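BspA (BspA_V) (Streptococcus agalactiae serotype III, PDB 5DZ8) is a cell wall-anchored adhesin of the antigen I/II family that probably helps the streptococcus attach to its targets, represented here by its variable domain. Local coordinates at residues F6-Q11 / A27-D32; G33-N38 / G55-H60; A91-I96 / H155-S160; G44-G49 / N85-A90. All blocks are in the same frame, centred on the assembly; numbering follows the deposited sequence.

Contact 1 (F6-Q11 / A27-D32); sequences FDIKAQ and AKTKPD. With PEG (di(hydroxyethyl)ether), chain D.
Thr29 OG1 lies between two oxygens at this contact, one from the protein and one from a bound di(hydroxyethyl)ether. Thr29 OG1 and O1 of the ether are 3.0 Å apart, a hydrogen bond in which either could be the donor. Asp7 OD1 approaches the same hydroxyl from the neighbouring strand, but at 3.4 Å from Thr29 OG1 that link is weak and not settled, because the hydroxyl proton has another acceptor within reach. The ether also accepts a hydrogen bond at its O2 from the backbone N of Phe6, 2.8 Å away, and so bridges the two segments. Thr29 turns its methyl down beside the backbone N, anti to its carbonyl carbon, where CG2 sits 3.6 Å from Ile8 CG2. That Ile8 methyl also meets Ala27 CB at 3.8 Å. The Phe6 ring swings toward the second segment with CG roughly anti to the backbone N (chi1 156°) and sets its CD2 edge 3.6 Å from Lys30 O, near the ring plane. The single clear backbone bond, from Ala27 N to Ile8 O, is rather long (3.3 Å) but nearly straight (164°). Further on, 30-32 turns off towards His59, whose ring meets Phe6 edge-to-face. The other edge of strand 4-12 pairs antiparallel with a strand of the second subunit, carrying the sheet across the interface. With one backbone bond, a weak Asp7-Thr29 link and a bridging ether that probably came from the crystallisation liquor, cohesion here probably owes more to the apolar layer of Phe6, Ile8, Ala27 and Thr29 than to polar bonds.

Contact 2 (G33-N38 / G55-H60); sequences GSFEFN and GKVNHH
Phe35 lays its ring on the backbone of Gly55, and this is the tight half of the contact. Gly55 CA stands 3.8 Å from the ring centroid, 21° off the normal, a CH-pi contact made possible by the absence of a side chain on Gly55. The ring gets there because CG sits between the backbone N and the carbonyl carbon (chi1 70°), which folds it across towards strand 55-60; Phe35 CE2 reaches Lys56 N at 3.3 Å and Val57 CG2 at 4.1 Å. Phe35 and Gly55 also form an antiparallel hydrogen-bonded pair: Phe35 N gives to Gly55 O at 3.0 Å, and Gly55 N returns a bond to Phe35 O at 3.1 Å. Gly33 O accepts from Val57 N at 2.9 Å, with the donor well above the carbonyl plane. Gly33 has no side chain, and its CA lies close against Val57 O in a CH...O contact; its phi of 112° also suits glycine. On the Phe35 and Val57 side, the His59 ring comes obliquely to Gly33 CA, and its ND1 is hydrogen-bonded to Tyr165 OH of the second subunit. The other face, carrying Ser34 and Lys56, is looser and partly exposed. Ser34 OG and Lys56 CG are 4.1 Å apart, and both polar ends look to Asp32: the hydroxyl to its OD1, the ammonium to its backbone O. Strands 34-42 and 47-63 form a beta hairpin in the middle of the six-stranded antiparallel sheet, flanked by strands 25-29 and 69-85; Phe35 packs on Ile8, Thr29, Val76 and Leu78.

Contact 3 (A91-I96 / H155-S160); sequences AVNQNI and HDTHGS
The His155 imidazole has the amide nitrogen of Asn93 over one face and Thr157 OG1 at its edge, in the ring plane. Asn93 ND2 stands 3.0 Å above the ring plane, displaced toward the rim, and is 3.1 Å from His155 NE2. Amide and ring are steeply inclined, their planes 69° apart, so this is no flat stack. Asn93 reaches over the ring because its CG is anti to the backbone N (chi1 -174°). Gln94 comes from a different direction: its CG lies 3.7 Å from His155 ND1, obliquely to the ring, and a bend at chi2 brings OE1 to 3.3 Å from His155 CB. A Trp153 ring of the second subunit also meets His155. Asn93 and Gln94 owe their placement to a type I beta turn, Ala91 to Gln94, closed by a 2.9 Å bond from Gln94 N to Ala91 O. This turn leads into strand 94-101, whose Asn95 pairs with Val154. His155 and 158-160 pair antiparallel with a strand of the second subunit. The whole is a beta turn at the start of the central strand 94-101, beside the outer strand 144-167, which runs on so that the sheet continues across the interface.

Contact 4 (G44-G49 / N85-A90); sequences GVKTIG and NVAQNA
Lys46 is the first residue of 44-49 to get a firm hold on the loop 85-90. A bend at chi2 (-72°) sends its chain across to that loop, where Lys46 NZ donates to Gln88 O at 2.9 Å, nearly along the C=O axis. On the way, CE of Lys46 passes 3.9 Å from Ala87 CB. The ammonium is also held by a salt bridge to Asp43 of the same turn, which helps aim it at the loop. Thr47 adds only its backbone: its O lies 3.6 Å from Val86 CG2 and a little farther from Ala87 CB. Ile48 buries the largest area of any residue here. Its O accepts two hydrogen bonds, with Ile48 O 2.8 Å from Val86 N and 3.3 Å from Ala87 N, both donors reaching it from the same face of the carbonyl plane. The Ile48 side chain meanwhile runs under the loop: CG2 sits 3.7 Å from Gln88 O, and CD1 ends 4.0 Å from Asn89 CG. Asn85 folds back within its own segment, its ND2 giving a 2.9 Å bond to Ala87 O, which helps fix the curve of the chain round Ile48 O. Gly49 closes the walk, opposite Asn85 in an antiparallel non-hydrogen-bonded pair. Both Ile48 and Gly49 face Met41 on strand 34-42, a classic beta bulge. The start of strand 47-63 therefore lies between strand 34-42 and the end of strand 69-85, while the loop that leads on to strand 94-101 is held by Asn116, and Trp153 of strand 144-167 packs against both Ile48 and Asn89.

From the N terminus, contact 1 comes first, bringing strand 4-12 and strand 25-29 together and closing the loop between them. Contact 2 opens directly after, in series, and pairs 34-42 with 47-63 in the same sheet; the two touch through Lys28 O and Glu36 N and through Asp32 and Lys56. Contact 4 starts within the loop that contact 2 closes and ends beyond it, so the two cross, sharing strand 47-63 though their centres lie 28 Å apart. Contact 3 follows contact 4 and joins strand 94-101 to strand 144-167. Contacts 3 and 4 touch, Ile96 on Ile48, where the six-stranded and three-stranded sheets come together, and contacts 1, 2 and 3 all meet the second subunit.

Contact 1 (F6-Q11 / A27-D32)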
loop_
_atom_site.group_PDB
_atom_site.type_symbol
_atom_site.label_atom_id
_atom_site.label_comp_id
_atom_site.label_asym_id
_atom_site.label_seq_id
_atom_site.Cartn_x
_atom_site.Cartn_y
_atom_site.Cartn_z
ATOM N N PHE A 6 -11.249 7.770 -32.641
ATOM C CA PHE A 6 -11.476 7.341 -31.276
ATOM C C PHE A 6 -10.131 6.937 -30.692
ATOM O O PHE A 6 -9.398 6.249 -31.335
ATOM C CB PHE A 6 -12.451 6.147 -31.195
ATOM C CG PHE A 6 -12.304 5.304 -29.941
ATOM C CD1 PHE A 6 -12.615 5.822 -28.679
ATOM C CD2 PHE A 6 -11.835 4.013 -30.011
ATOM C CE1 PHE A 6 -12.491 5.052 -27.521
ATOM C CE2 PHE A 6 -11.717 3.209 -28.856
ATOM C CZ PHE A 6 -12.034 3.742 -27.601
ATOM N N ASP A 7 -9.809 7.363 -29.487
ATOM C CA ASP A 7 -8.721 6.712 -28.775
ATOM C C ASP A 7 -8.987 6.550 -27.316
ATOM O O ASP A 7 -9.875 7.186 -26.753
ATOM C CB ASP A 7 -7.373 7.398 -28.991
ATOM C CG ASP A 7 -6.333 6.457 -29.723
ATOM O OD1 ASP A 7 -6.196 5.186 -29.386
ATOM O OD2 ASP A 7 -5.647 7.006 -30.627
ATOM N N ILE A 8 -8.220 5.647 -26.710
ATOM C CA ILE A 8 -8.190 5.535 -25.285
ATOM C C ILE A 8 -6.751 5.438 -24.847
ATOM O O ILE A 8 -5.944 4.868 -25.529
ATOM C CB ILE A 8 -9.127 4.419 -24.743
ATOM C CG1 ILE A 8 -9.241 4.506 -23.223
ATOM C CG2 ILE A 8 -8.619 3.041 -25.104
ATOM C CD1 ILE A 8 -10.299 3.559 -22.643
ATOM N N LYS A 9 -6.454 6.048 -23.710
ATOM C CA LYS A 9 -5.141 6.096 -23.166
ATOM C C LYS A 9 -5.124 6.163 -21.626
ATOM O O LYS A 9 -6.134 6.366 -20.983
ATOM C CB LYS A 9 -4.357 7.261 -23.790
ATOM C CG LYS A 9 -4.788 8.647 -23.458
ATOM C CD LYS A 9 -4.666 9.553 -24.728
ATOM C CE LYS A 9 -5.987 10.280 -25.091
ATOM N NZ LYS A 9 -7.222 9.410 -25.266
ATOM N N ALA A 10 -3.959 5.994 -21.057
ATOM C CA ALA A 10 -3.802 5.997 -19.610
ATOM C C ALA A 10 -2.715 6.970 -19.256
ATOM O O ALA A 10 -1.640 6.992 -19.878
ATOM C CB ALA A 10 -3.439 4.611 -19.116
ATOM N N GLN A 11 -3.023 7.764 -18.261
ATOM C CA GLN A 11 -2.134 8.772 -17.775
ATOM C C GLN A 11 -2.096 8.722 -16.259
ATOM O O GLN A 11 -3.145 8.664 -15.578
ATOM C CB GLN A 11 -2.611 10.141 -18.243
ATOM C CG GLN A 11 -1.542 11.206 -18.073
ATOM C CD GLN A 11 -1.966 12.591 -18.594
ATOM O OE1 GLN A 11 -1.100 13.433 -18.934
ATOM N NE2 GLN A 11 -3.285 12.845 -18.623
ATOM N N ALA A 27 -3.358 2.928 -25.941
ATOM C CA ALA A 27 -3.811 1.577 -26.020
ATOM C C ALA A 27 -3.868 1.200 -27.510
ATOM O O ALA A 27 -4.134 2.019 -28.380
ATOM C CB ALA A 27 -5.175 1.464 -25.400
ATOM N N LYS A 28 -3.643 -0.061 -27.772
ATOM C CA LYS A 28 -4.054 -0.654 -28.990
ATOM C C LYS A 28 -5.608 -0.633 -29.017
ATOM O O LYS A 28 -6.209 -0.993 -28.043
ATOM C CB LYS A 28 -3.428 -2.056 -29.035
ATOM C CG LYS A 28 -3.819 -2.853 -30.254
ATOM C CD LYS A 28 -3.102 -4.194 -30.283
ATOM C CE LYS A 28 -3.381 -4.872 -31.624
ATOM N NZ LYS A 28 -2.753 -6.201 -31.837
ATOM N N THR A 29 -6.222 -0.101 -30.074
ATOM C CA THR A 29 -7.689 0.061 -30.189
ATOM C C THR A 29 -8.168 -0.277 -31.571
ATOM O O THR A 29 -7.375 -0.320 -32.501
ATOM C CB THR A 29 -8.236 1.497 -29.957
ATOM O OG1 THR A 29 -7.622 2.410 -30.851
ATOM C CG2 THR A 29 -8.044 1.985 -28.520
ATOM N N LYS A 30 -9.466 -0.554 -31.669
ATOM C CA LYS A 30 -10.192 -0.638 -32.907
ATOM C C LYS A 30 -11.290 0.423 -32.882
ATOM O O LYS A 30 -11.655 0.882 -31.858
ATOM C CB LYS A 30 -10.852 -1.993 -33.126
ATOM C CG LYS A 30 -9.878 -3.144 -33.203
ATOM C CD LYS A 30 -10.626 -4.427 -33.591
ATOM C CE LYS A 30 -9.997 -5.605 -32.895
ATOM N NZ LYS A 30 -10.410 -6.892 -33.513
ATOM N N PRO A 31 -11.837 0.764 -34.048
ATOM C CA PRO A 31 -12.879 1.762 -34.094
ATOM C C PRO A 31 -14.180 1.381 -33.424
ATOM O O PRO A 31 -14.934 2.260 -33.063
ATOM C CB PRO A 31 -13.119 1.960 -35.619
ATOM C CG PRO A 31 -11.821 1.556 -36.248
ATOM C CD PRO A 31 -11.249 0.491 -35.371
ATOM N N ASP A 32 -14.475 0.100 -33.308
ATOM C CA ASP A 32 -15.669 -0.329 -32.576
ATOM C C ASP A 32 -15.529 -0.117 -31.019
ATOM O O ASP A 32 -16.465 -0.376 -30.301
ATOM C CB ASP A 32 -15.994 -1.800 -32.891
ATOM C CG ASP A 32 -15.013 -2.822 -32.210
ATOM O OD1 ASP A 32 -14.060 -2.420 -31.512
ATOM O OD2 ASP A 32 -15.188 -4.062 -32.379
HETATM C C1 PEG D . -9.842 4.012 -33.279
HETATM O O1 PEG D . -9.166 2.724 -33.437
HETATM C C2 PEG D . -10.540 4.556 -34.554
HETATM O O2 PEG D . -11.582 5.566 -34.352
HETATM C C3 PEG D . -12.665 5.553 -35.300
HETATM C C4 PEG D . -14.076 5.674 -34.665
HETATM O O4 PEG D . -14.509 4.617 -33.762
#

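Contact 2 (G33-N38 / G55-H60)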
loop_
_atom_site.group_PDB
_atom_site.type_symbol
_atom_site.label_atom_id
_atom_site.label_comp_id
_atom_site.label_asym_id
_atom_site.label_seq_id
_atom_site.Cartn_x
_atom_site.Cartn_y
_atom_site.Cartn_z
ATOM N N GLY A 33 -14.369 0.281 -30.506
ATOM C CA GLY A 33 -14.206 0.604 -29.090
ATOM C C GLY A 33 -13.318 -0.392 -28.389
ATOM O O GLY A 33 -12.947 -0.174 -27.240
ATOM N N SER A 34 -12.976 -1.485 -29.060
ATOM C CA SER A 34 -12.139 -2.514 -28.485
ATOM C C SER A 34 -10.805 -1.947 -28.111
ATOM O O SER A 34 -10.220 -1.117 -28.867
ATOM C CB SER A 34 -11.919 -3.653 -29.485
ATOM O OG SER A 34 -13.117 -4.327 -29.656
ATOM N N PHE A 35 -10.305 -2.374 -26.961
ATOM C CA PHE A 35 -9.004 -1.920 -26.558
ATOM C C PHE A 35 -8.247 -2.909 -25.741
ATOM O O PHE A 35 -8.810 -3.790 -25.114
ATOM C CB PHE A 35 -9.095 -0.580 -25.800
ATOM C CG PHE A 35 -9.715 -0.683 -24.419
ATOM C CD1 PHE A 35 -8.968 -1.091 -23.339
ATOM C CD2 PHE A 35 -11.090 -0.393 -24.211
ATOM C CE1 PHE A 35 -9.551 -1.179 -22.064
ATOM C CE2 PHE A 35 -11.663 -0.469 -22.945
ATOM C CZ PHE A 35 -10.906 -0.867 -21.866
ATOM N N GLU A 36 -6.966 -2.633 -25.652
ATOM C CA GLU A 36 -6.042 -3.411 -24.909
ATOM C C GLU A 36 -4.844 -2.539 -24.493
ATOM O O GLU A 36 -4.090 -2.028 -25.340
ATOM C CB GLU A 36 -5.592 -4.547 -25.808
ATOM C CG GLU A 36 -4.411 -5.307 -25.296
ATOM C CD GLU A 36 -3.922 -6.348 -26.272
ATOM O OE1 GLU A 36 -4.772 -6.937 -26.995
ATOM O OE2 GLU A 36 -2.673 -6.564 -26.302
ATOM N N PHE A 37 -4.710 -2.381 -23.182
ATOM C CA PHE A 37 -3.499 -1.848 -22.540
ATOM C C PHE A 37 -2.483 -2.925 -22.198
ATOM O O PHE A 37 -2.830 -3.905 -21.604
ATOM C CB PHE A 37 -3.874 -1.166 -21.222
ATOM C CG PHE A 37 -4.613 0.116 -21.413
ATOM C CD1 PHE A 37 -3.934 1.259 -21.806
ATOM C CD2 PHE A 37 -5.978 0.176 -21.252
ATOM C CE1 PHE A 37 -4.615 2.437 -21.995
ATOM C CE2 PHE A 37 -6.663 1.377 -21.398
ATOM C CZ PHE A 37 -5.978 2.505 -21.754
ATOM N N ASN A 38 -1.223 -2.693 -22.517
ATOM C CA ASN A 38 -0.112 -3.591 -22.124
ATOM C C ASN A 38 0.829 -2.827 -21.226
ATOM O O ASN A 38 1.148 -1.734 -21.531
ATOM C CB ASN A 38 0.591 -4.052 -23.403
ATOM C CG ASN A 38 -0.222 -5.119 -24.129
ATOM O OD1 ASN A 38 -0.303 -6.251 -23.665
ATOM N ND2 ASN A 38 -0.872 -4.758 -25.226
ATOM N N GLY A 55 -10.678 -4.702 -22.873
ATOM C CA GLY A 55 -11.989 -4.159 -22.678
ATOM C C GLY A 55 -12.609 -3.590 -23.948
ATOM O O GLY A 55 -12.076 -3.735 -24.997
ATOM N N LYS A 56 -13.725 -2.903 -23.814
ATOM C CA LYS A 56 -14.394 -2.307 -24.946
ATOM C C LYS A 56 -15.228 -1.142 -24.513
ATOM O O LYS A 56 -16.027 -1.272 -23.594
ATOM C CB LYS A 56 -15.312 -3.289 -25.588
ATOM C CG LYS A 56 -15.817 -2.802 -26.936
ATOM C CD LYS A 56 -16.692 -3.860 -27.526
ATOM C CE LYS A 56 -17.274 -3.407 -28.862
ATOM N NZ LYS A 56 -18.071 -2.189 -28.672
ATOM N N VAL A 57 -15.045 -0.008 -25.185
ATOM C CA VAL A 57 -15.912 1.147 -25.005
ATOM C C VAL A 57 -17.088 0.956 -25.922
ATOM O O VAL A 57 -16.906 0.664 -27.119
ATOM C CB VAL A 57 -15.199 2.470 -25.313
ATOM C CG1 VAL A 57 -16.103 3.663 -25.029
ATOM C CG2 VAL A 57 -13.952 2.584 -24.441
ATOM N N ASN A 58 -18.290 1.077 -25.345
ATOM C CA ASN A 58 -19.524 0.982 -26.128
ATOM C C ASN A 58 -19.994 2.348 -26.530
ATOM O O ASN A 58 -20.519 3.129 -25.721
ATOM C CB ASN A 58 -20.566 0.169 -25.385
ATOM C CG ASN A 58 -20.024 -1.187 -24.974
ATOM O OD1 ASN A 58 -19.721 -2.006 -25.838
ATOM N ND2 ASN A 58 -19.840 -1.410 -23.646
ATOM N N HIS A 59 -19.756 2.673 -27.787
ATOM C CA HIS A 59 -20.135 3.976 -28.282
ATOM C C HIS A 59 -20.808 3.895 -29.653
ATOM O O HIS A 59 -20.701 2.908 -30.365
ATOM C CB HIS A 59 -18.905 4.926 -28.307
ATOM C CG HIS A 59 -17.779 4.432 -29.153
ATOM N ND1 HIS A 59 -16.473 4.576 -28.781
ATOM C CD2 HIS A 59 -17.757 3.746 -30.308
ATOM C CE1 HIS A 59 -15.685 4.027 -29.677
ATOM N NE2 HIS A 59 -16.443 3.508 -30.620
ATOM N N HIS A 60 -21.495 4.957 -30.019
ATOM C CA HIS A 60 -22.064 5.051 -31.362
ATOM C C HIS A 60 -22.171 6.531 -31.763
ATOM O O HIS A 60 -22.174 7.426 -30.916
ATOM C CB HIS A 60 -23.395 4.315 -31.475
ATOM C CG HIS A 60 -24.523 4.980 -30.768
ATOM N ND1 HIS A 60 -24.761 4.815 -29.413
ATOM C CD2 HIS A 60 -25.499 5.805 -31.224
ATOM C CE1 HIS A 60 -25.807 5.543 -29.057
ATOM N NE2 HIS A 60 -26.267 6.158 -30.140
#

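Contact 3 (A91-I96 / H155-S160)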
loop_
_atom_site.group_PDB
_atom_site.type_symbol
_atom_site.label_atom_id
_atom_site.label_comp_id
_atom_site.label_asym_id
_atom_site.label_seq_id
_atom_site.Cartn_x
_atom_site.Cartn_y
_atom_site.Cartn_z
ATOM N N ALA A 91 12.944 -7.841 -5.995
ATOM C CA ALA A 91 12.450 -7.064 -4.844
ATOM C C ALA A 91 11.536 -7.982 -4.016
ATOM O O ALA A 91 10.343 -7.710 -3.889
ATOM N N VAL A 92 12.121 -9.033 -3.421
ATOM C CA VAL A 92 11.401 -10.297 -3.050
ATOM C C VAL A 92 10.397 -10.124 -1.885
ATOM O O VAL A 92 9.464 -10.942 -1.735
ATOM C CB VAL A 92 12.395 -11.493 -2.760
ATOM C CG1 VAL A 92 11.676 -12.855 -2.771
ATOM C CG2 VAL A 92 13.590 -11.510 -3.738
ATOM N N ASN A 93 10.586 -9.060 -1.089
ATOM C CA ASN A 93 9.642 -8.655 -0.033
ATOM C C ASN A 93 8.523 -7.657 -0.467
ATOM O O ASN A 93 7.688 -7.240 0.354
ATOM C CB ASN A 93 10.448 -8.045 1.113
ATOM C CG ASN A 93 9.597 -7.723 2.331
ATOM O OD1 ASN A 93 8.565 -8.364 2.597
ATOM N ND2 ASN A 93 10.020 -6.710 3.075
ATOM N N GLN A 94 8.528 -7.250 -1.735
ATOM C CA GLN A 94 7.522 -6.340 -2.249
ATOM C C GLN A 94 6.449 -7.133 -3.014
ATOM O O GLN A 94 6.712 -8.195 -3.583
ATOM C CB GLN A 94 8.140 -5.221 -3.105
ATOM C CG GLN A 94 8.825 -4.068 -2.333
ATOM C CD GLN A 94 8.594 -2.676 -2.974
ATOM O OE1 GLN A 94 7.958 -1.773 -2.394
ATOM N NE2 GLN A 94 9.085 -2.516 -4.194
ATOM N N ASN A 95 5.226 -6.615 -2.965
ATOM C CA ASN A 95 4.095 -7.188 -3.639
ATOM C C ASN A 95 3.452 -6.163 -4.514
ATOM O O ASN A 95 3.678 -4.986 -4.340
ATOM C CB ASN A 95 3.092 -7.727 -2.652
ATOM C CG ASN A 95 3.553 -9.030 -2.078
ATOM O OD1 ASN A 95 3.929 -9.964 -2.819
ATOM N ND2 ASN A 95 3.577 -9.101 -0.755
ATOM N N ILE A 96 2.682 -6.649 -5.480
ATOM C CA ILE A 96 2.030 -5.817 -6.458
ATOM C C ILE A 96 0.552 -5.837 -6.178
ATOM O O ILE A 96 -0.001 -6.856 -5.809
ATOM C CB ILE A 96 2.316 -6.347 -7.857
ATOM C CG1 ILE A 96 3.831 -6.386 -8.073
ATOM C CG2 ILE A 96 1.656 -5.467 -8.914
ATOM C CD1 ILE A 96 4.290 -7.437 -9.062
ATOM N N HIS A 155 5.433 -2.707 0.100
ATOM C CA HIS A 155 6.479 -3.268 0.975
ATOM C C HIS A 155 5.988 -3.203 2.436
ATOM O O HIS A 155 5.976 -2.130 3.047
ATOM C CB HIS A 155 7.741 -2.447 0.831
ATOM C CG HIS A 155 8.908 -2.967 1.602
ATOM N ND1 HIS A 155 10.108 -3.275 0.998
ATOM C CD2 HIS A 155 9.082 -3.194 2.923
ATOM C CE1 HIS A 155 10.969 -3.680 1.912
ATOM N NE2 HIS A 155 10.369 -3.647 3.085
ATOM N N ASP A 156 5.620 -4.365 2.968
ATOM C CA ASP A 156 4.971 -4.514 4.250
ATOM C C ASP A 156 5.931 -5.187 5.222
ATOM O O ASP A 156 6.078 -6.412 5.158
ATOM C CB ASP A 156 3.736 -5.386 4.108
ATOM C CG ASP A 156 2.509 -4.627 3.563
ATOM O OD1 ASP A 156 2.487 -3.373 3.502
ATOM O OD2 ASP A 156 1.529 -5.308 3.175
ATOM N N THR A 157 6.597 -4.395 6.083
ATOM C CA THR A 157 7.344 -4.930 7.243
ATOM C C THR A 157 6.399 -5.075 8.470
ATOM O O THR A 157 6.232 -4.144 9.254
ATOM C CB THR A 157 8.558 -4.048 7.593
ATOM O OG1 THR A 157 9.383 -3.848 6.437
ATOM C CG2 THR A 157 9.414 -4.693 8.693
ATOM N N HIS A 158 5.747 -6.232 8.602
ATOM C CA HIS A 158 4.825 -6.528 9.702
ATOM C C HIS A 158 5.526 -7.304 10.823
ATOM O O HIS A 158 6.020 -8.407 10.607
ATOM C CB HIS A 158 3.618 -7.275 9.173
ATOM C CG HIS A 158 2.694 -6.387 8.417
ATOM N ND1 HIS A 158 1.325 -6.510 8.477
ATOM C CD2 HIS A 158 2.945 -5.288 7.659
ATOM C CE1 HIS A 158 0.771 -5.546 7.763
ATOM N NE2 HIS A 158 1.735 -4.788 7.262
ATOM N N GLY A 159 5.551 -6.706 12.019
ATOM C CA GLY A 159 6.413 -7.134 13.137
ATOM C C GLY A 159 5.688 -7.238 14.470
ATOM O O GLY A 159 4.532 -6.838 14.639
ATOM N N SER A 160 6.347 -7.828 15.440
ATOM C CA SER A 160 5.790 -7.723 16.766
ATOM C C SER A 160 6.810 -7.576 17.868
ATOM O O SER A 160 7.978 -7.916 17.737
ATOM C CB SER A 160 4.738 -8.789 17.021
ATOM O OG SER A 160 5.303 -10.039 17.027
#

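Contact 4 (G44-G49 / N85-A90)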
loop_
_atom_site.group_PDB
_atom_site.type_symbol
_atom_site.label_atom_id
_atom_site.label_comp_id
_atom_site.label_asym_id
_atom_site.label_seq_id
_atom_site.Cartn_x
_atom_site.Cartn_y
_atom_site.Cartn_z
ATOM N N GLY A 44 13.109 -3.146 -9.413
ATOM C CA GLY A 44 13.298 -2.501 -10.692
ATOM C C GLY A 44 14.769 -2.568 -11.102
ATOM O O GLY A 44 15.415 -1.552 -11.286
ATOM N N VAL A 45 15.285 -3.789 -11.225
ATOM C CA VAL A 45 16.556 -4.073 -11.924
ATOM C C VAL A 45 16.220 -4.531 -13.370
ATOM O O VAL A 45 17.019 -4.315 -14.283
ATOM C CB VAL A 45 17.517 -5.074 -11.136
ATOM C CG1 VAL A 45 17.156 -5.169 -9.650
ATOM C CG2 VAL A 45 17.581 -6.495 -11.709
ATOM N N LYS A 46 15.062 -5.181 -13.561
ATOM C CA LYS A 46 14.583 -5.594 -14.898
ATOM C C LYS A 46 13.073 -5.909 -14.921
ATOM O O LYS A 46 12.397 -5.855 -13.880
ATOM C CB LYS A 46 15.380 -6.812 -15.438
ATOM C CG LYS A 46 14.944 -8.205 -14.992
ATOM C CD LYS A 46 15.280 -8.488 -13.537
ATOM C CE LYS A 46 14.885 -9.889 -13.091
ATOM N NZ LYS A 46 14.964 -10.009 -11.600
ATOM N N THR A 47 12.584 -6.261 -16.118
ATOM C CA THR A 47 11.224 -6.684 -16.332
ATOM C C THR A 47 10.972 -8.080 -15.744
ATOM O O THR A 47 11.607 -9.057 -16.131
ATOM C CB THR A 47 10.899 -6.691 -17.830
ATOM O OG1 THR A 47 11.340 -5.465 -18.420
ATOM C CG2 THR A 47 9.381 -6.817 -18.076
ATOM N N ILE A 48 10.056 -8.165 -14.789
ATOM C CA ILE A 48 9.607 -9.462 -14.252
ATOM C C ILE A 48 8.326 -9.966 -14.897
ATOM O O ILE A 48 8.007 -11.137 -14.766
ATOM C CB ILE A 48 9.416 -9.411 -12.732
ATOM C CG1 ILE A 48 8.476 -8.270 -12.310
ATOM C CG2 ILE A 48 10.773 -9.229 -12.084
ATOM C CD1 ILE A 48 8.061 -8.336 -10.859
ATOM N N GLY A 49 7.575 -9.094 -15.576
ATOM C CA GLY A 49 6.360 -9.533 -16.267
ATOM C C GLY A 49 5.623 -8.477 -17.055
ATOM O O GLY A 49 5.926 -7.300 -16.936
ATOM N N ASN A 85 4.196 -13.724 -16.039
ATOM C CA ASN A 85 5.529 -13.752 -15.432
ATOM C C ASN A 85 6.605 -14.142 -16.427
ATOM O O ASN A 85 6.465 -15.139 -17.112
ATOM C CB ASN A 85 5.632 -14.757 -14.310
ATOM C CG ASN A 85 7.070 -14.931 -13.855
ATOM O OD1 ASN A 85 7.746 -15.884 -14.244
ATOM N ND2 ASN A 85 7.572 -13.953 -13.102
ATOM N N VAL A 86 7.683 -13.363 -16.484
ATOM C CA VAL A 86 8.840 -13.772 -17.259
ATOM C C VAL A 86 10.048 -14.119 -16.386
ATOM O O VAL A 86 10.680 -15.127 -16.668
ATOM C CB VAL A 86 9.219 -12.777 -18.385
ATOM C CG1 VAL A 86 8.139 -12.798 -19.486
ATOM C CG2 VAL A 86 9.496 -11.374 -17.838
ATOM N N ALA A 87 10.344 -13.329 -15.352
ATOM C CA ALA A 87 11.536 -13.527 -14.480
ATOM C C ALA A 87 11.184 -13.391 -12.989
ATOM O O ALA A 87 10.164 -12.786 -12.626
ATOM C CB ALA A 87 12.642 -12.547 -14.857
ATOM N N GLN A 88 12.023 -13.966 -12.128
ATOM C CA GLN A 88 11.803 -13.901 -10.666
ATOM C C GLN A 88 11.986 -12.478 -10.105
ATOM O O GLN A 88 12.929 -11.753 -10.461
ATOM C CB GLN A 88 12.702 -14.887 -9.920
ATOM C CG GLN A 88 12.463 -16.366 -10.276
ATOM C CD GLN A 88 11.139 -16.926 -9.755
ATOM O OE1 GLN A 88 10.069 -16.664 -10.316
ATOM N NE2 GLN A 88 11.212 -17.711 -8.685
ATOM N N ASN A 89 11.044 -12.074 -9.256
ATOM C CA ASN A 89 11.062 -10.762 -8.606
ATOM C C ASN A 89 12.240 -10.703 -7.618
ATOM O O ASN A 89 12.238 -11.453 -6.628
ATOM C CB ASN A 89 9.725 -10.551 -7.877
ATOM C CG ASN A 89 9.589 -9.187 -7.222
ATOM O OD1 ASN A 89 10.362 -8.259 -7.470
ATOM N ND2 ASN A 89 8.576 -9.063 -6.376
ATOM N N ALA A 90 13.229 -9.843 -7.929
ATOM C CA ALA A 90 14.391 -9.564 -7.066
ATOM C C ALA A 90 14.127 -8.477 -5.985
ATOM O O ALA A 90 15.014 -8.206 -5.170
ATOM C CB ALA A 90 15.603 -9.183 -7.912
#